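Local coordinates for protein transport protein SEC16 (Saccharomyces cerevisiae, PDB 3MZK) that helps initiate assembly of the COPII coat on the endoplasmic reticulum, for vesicle formation and cargo selection, and takes part in autophagy, at residues B[191-195]-B[225-230]; B[179-183]-B[197-201]. All coordinates share one frame; numbering follows the deposited sequence.

Overall arrangement
Both contacts lie in the alpha-helical part of the chain, within the Sec23-binding family region. From the N terminus, 179-183 comes first. It is met by 197-201, so interaction 2 closes a short loop formed by the helices 179-187 and 191-203. Interaction 1 starts inside that loop, at 191-195, and closes a longer one at 225-230, where helix 214-226 ends. The segments therefore alternate and the two loops cross. Helix 191-203 serves both contacts and is tied to the helix before it and to the end of the helix after it. The centres are about 12 Å apart, and both contacts touch the second subunit.

Interaction 1: B[191-195]-B[225-230]; sequences KDRWS and QVFVGN
The indole of Trp-194 meets Val-228 obliquely, with NE1 3.3 Å from Val-228 CG2. Leu-183 of the same chain and Leu-184 of the second subunit also pack against this ring. The amide of Asn-230 is the second flat group. Lys-191 O lies close to its plane and takes a hydrogen bond from ND2 at 2.9 Å, with an N-H...O angle of 149°. The donor sits above the carbonyl plane of Lys-191. Ser-195 N, the regular helix donor, reaches the same oxygen from the opposite face, so two bonds grip it. ND2 also gives a weak bond to Gln-225 OE1. These bonds would limit rotation of the Asn-230 amide.

The Gln-225 amide lies close to Ser-195, whose OG is 2.8 Å from Gln-225 NE2 and 3.0 Å from Gln-225 OE1. The Gln-225 chain bends at its second torsion (chi2 -53°), which brings the amide up to Ser-195. The Lys-191 chain runs extended beyond CG, and its CB meets Val-228 CG1 at 3.6 Å. Its NZ donates to Gly-229 O at 3.2 Å, from above the carbonyl plane.

Gly-229 is the C-prime residue of a Schellman motif that ends helix 214-226. Asn-230 N bonds to Gln-225 O at 3.0 Å, and Gly-229 N bonds weakly to Val-226 O. The contact thus joins the first turn of helix 191-203 to the C-terminal end of helix 214-226. Helix 231-240 borders it, with Met-233 on Ser-195 and Ala-234 on Gln-225. Helix 179-187 lies by Trp-194, and helix 275-290 packs on Val-226 and Phe-227.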
ATOM      1  N   LYS B 191       1.659  13.970  -8.359  1.00 85.87           N
ATOM      2  CA  LYS B 191       1.440  13.684  -9.771  1.00 76.78           C
ATOM      3  C   LYS B 191       0.976  14.908 -10.554  1.00 82.11           C
ATOM      4  O   LYS B 191       1.237  15.021 -11.752  1.00 76.03           O
ATOM      5  CB  LYS B 191       0.410  12.564  -9.923  1.00 77.88           C
ATOM      6  CG  LYS B 191      -0.969  12.938  -9.413  1.00 80.21           C
ATOM      7  CD  LYS B 191      -2.021  11.904  -9.777  1.00 76.34           C
ATOM      8  CE  LYS B 191      -3.410  12.428  -9.446  1.00 90.54           C
ATOM      9  NZ  LYS B 191      -4.476  11.453  -9.794  1.00112.37           N
ATOM     10  N   ASP B 192       0.291  15.820  -9.871  1.00 95.03           N
ATOM     11  CA  ASP B 192      -0.324  16.978 -10.515  1.00108.37           C
ATOM     12  C   ASP B 192       0.680  17.850 -11.259  1.00102.32           C
ATOM     13  O   ASP B 192       0.611  17.988 -12.479  1.00102.79           O
ATOM     14  CB  ASP B 192      -1.081  17.824  -9.487  1.00131.09           C
ATOM     15  CG  ASP B 192      -2.224  17.066  -8.835  1.00150.80           C
ATOM     16  OD1 ASP B 192      -2.089  15.843  -8.621  1.00155.86           O
ATOM     17  OD2 ASP B 192      -3.260  17.696  -8.534  1.00158.49           O
ATOM     18  N   ARG B 193       1.609  18.445 -10.522  1.00 94.61           N
ATOM     19  CA  ARG B 193       2.597  19.323 -11.136  1.00 83.80           C
ATOM     20  C   ARG B 193       3.610  18.541 -11.962  1.00 78.81           C
ATOM     21  O   ARG B 193       4.169  19.062 -12.926  1.00 78.91           O
ATOM     22  CB  ARG B 193       3.281  20.196 -10.085  1.00 79.54           C
ATOM     23  CG  ARG B 193       2.341  21.214  -9.470  1.00 74.08           C
ATOM     24  CD  ARG B 193       3.091  22.357  -8.836  1.00 78.46           C
ATOM     25  NE  ARG B 193       2.190  23.268  -8.143  1.00 99.52           N
ATOM     26  CZ  ARG B 193       1.643  23.012  -6.960  1.00126.99           C
ATOM     27  NH1 ARG B 193       1.902  21.868  -6.342  1.00134.37           N
ATOM     28  NH2 ARG B 193       0.832  23.897  -6.397  1.00136.41           N
ATOM     29  N   TRP B 194       3.839  17.289 -11.582  1.00 74.65           N
ATOM     30  CA  TRP B 194       4.653  16.387 -12.386  1.00 70.64           C
ATOM     31  C   TRP B 194       4.148  16.395 -13.825  1.00 71.97           C
ATOM     32  O   TRP B 194       4.917  16.573 -14.770  1.00 65.78           O
ATOM     33  CB  TRP B 194       4.594  14.969 -11.817  1.00 73.60           C
ATOM     34  CG  TRP B 194       5.216  13.935 -12.705  1.00 79.74           C
ATOM     35  CD1 TRP B 194       4.583  13.176 -13.649  1.00 85.50           C
ATOM     36  CD2 TRP B 194       6.591  13.542 -12.731  1.00 83.61           C
ATOM     37  NE1 TRP B 194       5.482  12.336 -14.263  1.00 82.18           N
ATOM     38  CE2 TRP B 194       6.723  12.541 -13.715  1.00 88.43           C
ATOM     39  CE3 TRP B 194       7.727  13.941 -12.020  1.00 90.26           C
ATOM     40  CZ2 TRP B 194       7.941  11.933 -14.004  1.00 92.69           C
ATOM     41  CZ3 TRP B 194       8.936  13.337 -12.310  1.00103.43           C
ATOM     42  CH2 TRP B 194       9.033  12.345 -13.293  1.00101.41           C
ATOM     43  N   SER B 195       2.843  16.210 -13.979  1.00 69.86           N
ATOM     44  CA  SER B 195       2.212  16.203 -15.291  1.00 71.65           C
ATOM     45  C   SER B 195       2.404  17.526 -16.030  1.00 70.55           C
ATOM     46  O   SER B 195       2.719  17.543 -17.218  1.00 68.10           O
ATOM     47  CB  SER B 195       0.720  15.889 -15.153  1.00 75.14           C
ATOM     48  OG  SER B 195       0.047  16.042 -16.388  1.00 87.65           O
ATOM     49  N   GLN B 225       1.565   9.907 -18.727  1.00 59.13           N
ATOM     50  CA  GLN B 225       0.484  10.242 -17.805  1.00 62.79           C
ATOM     51  C   GLN B 225      -0.094   8.989 -17.171  1.00 65.91           C
ATOM     52  O   GLN B 225      -0.361   8.956 -15.973  1.00 70.97           O
ATOM     53  CB  GLN B 225      -0.628  11.010 -18.518  1.00 68.67           C
ATOM     54  CG  GLN B 225      -0.247  12.412 -18.934  1.00 81.31           C
ATOM     55  CD  GLN B 225       0.298  13.221 -17.780  1.00 91.80           C
ATOM     56  OE1 GLN B 225      -0.079  13.012 -16.628  1.00 92.25           O
ATOM     57  NE2 GLN B 225       1.202  14.143 -18.082  1.00105.85           N
ATOM     58  N   VAL B 226      -0.283   7.957 -17.985  1.00 58.54           N
ATOM     59  CA  VAL B 226      -0.918   6.728 -17.528  1.00 59.75           C
ATOM     60  C   VAL B 226      -0.144   6.084 -16.383  1.00 68.57           C
ATOM     61  O   VAL B 226      -0.728   5.696 -15.371  1.00 78.26           O
ATOM     62  CB  VAL B 226      -1.081   5.710 -18.682  1.00 60.62           C
ATOM     63  CG1 VAL B 226      -1.507   4.347 -18.147  1.00 49.98           C
ATOM     64  CG2 VAL B 226      -2.070   6.231 -19.721  1.00 42.81           C
ATOM     65  N   PHE B 227       1.171   5.981 -16.538  1.00 57.97           N
ATOM     66  CA  PHE B 227       1.985   5.297 -15.545  1.00 51.29           C
ATOM     67  C   PHE B 227       2.371   6.209 -14.385  1.00 63.41           C
ATOM     68  O   PHE B 227       3.345   5.966 -13.681  1.00 74.37           O
ATOM     69  CB  PHE B 227       3.215   4.681 -16.202  1.00 48.97           C
ATOM     70  CG  PHE B 227       2.892   3.577 -17.164  1.00 44.18           C
ATOM     71  CD1 PHE B 227       2.678   2.285 -16.708  1.00 43.37           C
ATOM     72  CD2 PHE B 227       2.801   3.829 -18.521  1.00 45.79           C
ATOM     73  CE1 PHE B 227       2.382   1.265 -17.590  1.00 50.31           C
ATOM     74  CE2 PHE B 227       2.504   2.811 -19.411  1.00 50.69           C
ATOM     75  CZ  PHE B 227       2.293   1.527 -18.943  1.00 50.56           C
ATOM     76  N   VAL B 228       1.589   7.262 -14.191  1.00 68.24           N
ATOM     77  CA  VAL B 228       1.792   8.174 -13.076  1.00 70.54           C
ATOM     78  C   VAL B 228       0.493   8.324 -12.289  1.00 80.86           C
ATOM     79  O   VAL B 228       0.495   8.740 -11.129  1.00 84.64           O
ATOM     80  CB  VAL B 228       2.300   9.543 -13.568  1.00 70.41           C
ATOM     81  CG1 VAL B 228       1.942  10.644 -12.591  1.00 75.20           C
ATOM     82  CG2 VAL B 228       3.803   9.489 -13.796  1.00 68.97           C
ATOM     83  N   GLY B 229      -0.616   7.960 -12.928  1.00 82.69           N
ATOM     84  CA  GLY B 229      -1.921   8.007 -12.295  1.00 78.46           C
ATOM     85  C   GLY B 229      -2.779   9.147 -12.805  1.00 81.13           C
ATOM     86  O   GLY B 229      -3.836   9.443 -12.246  1.00 96.82           O
ATOM     87  N   ASN B 230      -2.325   9.789 -13.874  1.00 62.24           N
ATOM     88  CA  ASN B 230      -3.037  10.925 -14.438  1.00 69.71           C
ATOM     89  C   ASN B 230      -3.799  10.579 -15.708  1.00 71.82           C
ATOM     90  O   ASN B 230      -4.052  11.450 -16.539  1.00 60.31           O
ATOM     91  CB  ASN B 230      -2.076  12.079 -14.715  1.00 72.96           C
ATOM     92  CG  ASN B 230      -1.663  12.808 -13.460  1.00 87.99           C
ATOM     93  OD1 ASN B 230      -2.471  13.014 -12.552  1.00 96.95           O
ATOM     94  ND2 ASN B 230      -0.399  13.210 -13.399  1.00 86.77           N
TER

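Interaction 2: B[179-183]-B[197-201]; sequences YAIAL and VIQKY
This is a buried, mainly apolar contact between two consecutive antiparallel helices, 179-187 and 191-203. The axes of the two segments come within 10.1 Å, and their directions differ by 170°. Tyr-179 and Tyr-201 meet at one end, Leu-183 and Val-197 at the other.

Tyr-179 lays one ring face against CA and CB of Tyr-201. Tyr-201 CA stands 3.7 Å from the centroid of the Tyr-179 ring, almost on the ring normal, in a CH-pi contact. The Tyr-201 ring turns its edge to the same face. The pair is an offset edge-to-face stack, with planes at 66° and centroids 5.6 Å apart. Tyr-201 CG lies anti to the backbone N (chi1 162°), which brings CD1 to 3.6 Å from Tyr-179 CD2. Tyr-179 OH is hydrogen-bonded to Arg-177 NE, and Tyr-201 OH to Asp-178 OD2 of the second subunit.

At the other end, the CG1 branch of Val-197 meets two side chains. It touches Leu-183 CD2 at 3.4 Å and Ala-182 CB at 3.7 Å. Leu-183 CD2 also brushes Ile-198 CG1. An alanine in place of Tyr-179 would probably leave the edge of Tyr-201 without the ring it meets and Arg-177 NE without its phenol oxygen.

Leu-174 of helix 166-175 packs on Tyr-179 and Ala-182, and Leu-170 on Val-197, while Leu-221 and Phe-224 of helix 214-226 pack on Ile-198. Such an antiparallel helical hairpin, stacked between further helices, is a building unit of the alpha-solenoid, consistent with the ancestral coatomer element of the Sec16 family.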
ATOM      1  N   TYR B 179      14.134  21.185 -17.720  1.00 63.75           N
ATOM      2  CA  TYR B 179      13.027  20.287 -17.430  1.00 66.50           C
ATOM      3  C   TYR B 179      13.451  19.047 -16.654  1.00 68.57           C
ATOM      4  O   TYR B 179      12.610  18.308 -16.150  1.00 80.21           O
ATOM      5  CB  TYR B 179      12.294  19.909 -18.718  1.00 60.75           C
ATOM      6  CG  TYR B 179      11.755  21.108 -19.469  1.00 59.20           C
ATOM      7  CD1 TYR B 179      10.634  21.792 -19.013  1.00 56.15           C
ATOM      8  CD2 TYR B 179      12.368  21.559 -20.630  1.00 59.60           C
ATOM      9  CE1 TYR B 179      10.140  22.891 -19.696  1.00 69.12           C
ATOM     10  CE2 TYR B 179      11.882  22.655 -21.318  1.00 73.04           C
ATOM     11  CZ  TYR B 179      10.768  23.317 -20.847  1.00 73.34           C
ATOM     12  OH  TYR B 179      10.283  24.408 -21.530  1.00 73.71           O
ATOM     13  N   ALA B 180      14.755  18.823 -16.554  1.00 68.91           N
ATOM     14  CA  ALA B 180      15.262  17.694 -15.792  1.00 61.01           C
ATOM     15  C   ALA B 180      14.984  17.896 -14.305  1.00 58.69           C
ATOM     16  O   ALA B 180      14.277  17.104 -13.690  1.00 59.93           O
ATOM     17  CB  ALA B 180      16.751  17.497 -16.045  1.00 71.47           C
ATOM     18  N   ILE B 181      15.538  18.963 -13.734  1.00 60.39           N
ATOM     19  CA  ILE B 181      15.318  19.268 -12.324  1.00 73.37           C
ATOM     20  C   ILE B 181      13.865  19.614 -12.094  1.00 67.30           C
ATOM     21  O   ILE B 181      13.331  19.389 -11.010  1.00 72.12           O
ATOM     22  CB  ILE B 181      16.163  20.463 -11.845  1.00 84.09           C
ATOM     23  CG1 ILE B 181      17.023  20.987 -12.986  1.00101.02           C
ATOM     24  CG2 ILE B 181      17.023  20.084 -10.638  1.00 63.10           C
ATOM     25  CD1 ILE B 181      18.008  22.020 -12.547  1.00114.25           C
ATOM     26  N   ALA B 182      13.230  20.181 -13.112  1.00 66.77           N
ATOM     27  CA  ALA B 182      11.817  20.495 -13.011  1.00 64.88           C
ATOM     28  C   ALA B 182      11.071  19.208 -12.677  1.00 69.08           C
ATOM     29  O   ALA B 182      10.260  19.172 -11.753  1.00 68.85           O
ATOM     30  CB  ALA B 182      11.311  21.099 -14.306  1.00 63.28           C
ATOM     31  N   LEU B 183      11.374  18.145 -13.419  1.00 62.13           N
ATOM     32  CA  LEU B 183      10.772  16.836 -13.180  1.00 63.47           C
ATOM     33  C   LEU B 183      11.098  16.325 -11.779  1.00 63.64           C
ATOM     34  O   LEU B 183      10.212  15.872 -11.050  1.00 65.73           O
ATOM     35  CB  LEU B 183      11.217  15.822 -14.244  1.00 40.27           C
ATOM     36  CG  LEU B 183      10.566  15.993 -15.620  1.00 56.45           C
ATOM     37  CD1 LEU B 183      11.113  14.996 -16.632  1.00 53.23           C
ATOM     38  CD2 LEU B 183       9.046  15.875 -15.510  1.00 52.69           C
ATOM     39  N   VAL B 197       4.750  19.630 -15.806  1.00 70.11           N
ATOM     40  CA  VAL B 197       6.123  19.721 -16.279  1.00 67.64           C
ATOM     41  C   VAL B 197       6.286  18.939 -17.577  1.00 70.65           C
ATOM     42  O   VAL B 197       6.972  19.385 -18.499  1.00 74.74           O
ATOM     43  CB  VAL B 197       7.124  19.199 -15.227  1.00 67.25           C
ATOM     44  CG1 VAL B 197       8.546  19.223 -15.782  1.00 59.21           C
ATOM     45  CG2 VAL B 197       7.028  20.021 -13.945  1.00 63.75           C
ATOM     46  N   ILE B 198       5.650  17.773 -17.646  1.00 65.02           N
ATOM     47  CA  ILE B 198       5.729  16.936 -18.836  1.00 66.60           C
ATOM     48  C   ILE B 198       5.206  17.695 -20.045  1.00 73.36           C
ATOM     49  O   ILE B 198       5.821  17.692 -21.114  1.00 61.77           O
ATOM     50  CB  ILE B 198       4.921  15.639 -18.674  1.00 63.17           C
ATOM     51  CG1 ILE B 198       5.370  14.882 -17.424  1.00 73.69           C
ATOM     52  CG2 ILE B 198       5.074  14.770 -19.907  1.00 56.14           C
ATOM     53  CD1 ILE B 198       4.664  13.565 -17.218  1.00 81.85           C
ATOM     54  N   GLN B 199       4.067  18.356 -19.864  1.00 79.79           N
ATOM     55  CA  GLN B 199       3.462  19.129 -20.934  1.00 79.24           C
ATOM     56  C   GLN B 199       4.401  20.238 -21.401  1.00 70.75           C
ATOM     57  O   GLN B 199       4.654  20.382 -22.600  1.00 66.54           O
ATOM     58  CB  GLN B 199       2.130  19.722 -20.478  1.00 96.41           C
ATOM     59  CG  GLN B 199       1.164  18.692 -19.916  1.00113.09           C
ATOM     60  CD  GLN B 199      -0.277  19.163 -19.946  1.00119.24           C
ATOM     61  OE1 GLN B 199      -0.611  20.137 -20.622  1.00118.70           O
ATOM     62  NE2 GLN B 199      -1.141  18.471 -19.213  1.00124.29           N
ATOM     63  N   LYS B 200       4.917  21.017 -20.453  1.00 64.39           N
ATOM     64  CA  LYS B 200       5.777  22.149 -20.791  1.00 64.65           C
ATOM     65  C   LYS B 200       7.022  21.683 -21.539  1.00 76.69           C
ATOM     66  O   LYS B 200       7.465  22.326 -22.483  1.00 84.85           O
ATOM     67  CB  LYS B 200       6.136  22.976 -19.542  1.00 52.31           C
ATOM     68  CG  LYS B 200       4.985  23.985 -19.089  1.00 61.63           C
ATOM     69  CD  LYS B 200       5.222  24.517 -17.622  1.00148.92           C
ATOM     70  CE  LYS B 200       4.022  25.408 -17.138  1.00122.42           C
ATOM     71  NZ  LYS B 200       4.240  25.851 -15.666  1.00 70.21           N
ATOM     72  N   TYR B 201       7.586  20.557 -21.120  1.00 78.63           N
ATOM     73  CA  TYR B 201       8.774  20.027 -21.787  1.00 82.10           C
ATOM     74  C   TYR B 201       8.475  19.622 -23.234  1.00 84.97           C
ATOM     75  O   TYR B 201       9.227  19.951 -24.149  1.00 88.01           O
ATOM     76  CB  TYR B 201       9.373  18.850 -21.003  1.00 72.76           C
ATOM     77  CG  TYR B 201      10.306  17.996 -21.822  1.00 65.03           C
ATOM     78  CD1 TYR B 201      11.584  18.436 -22.141  1.00 68.87           C
ATOM     79  CD2 TYR B 201       9.903  16.755 -22.291  1.00 65.74           C
ATOM     80  CE1 TYR B 201      12.439  17.659 -22.901  1.00 60.16           C
ATOM     81  CE2 TYR B 201      10.745  15.972 -23.049  1.00 70.92           C
ATOM     82  CZ  TYR B 201      12.012  16.428 -23.354  1.00 68.69           C
ATOM     83  OH  TYR B 201      12.849  15.644 -24.115  1.00 61.11           O
TER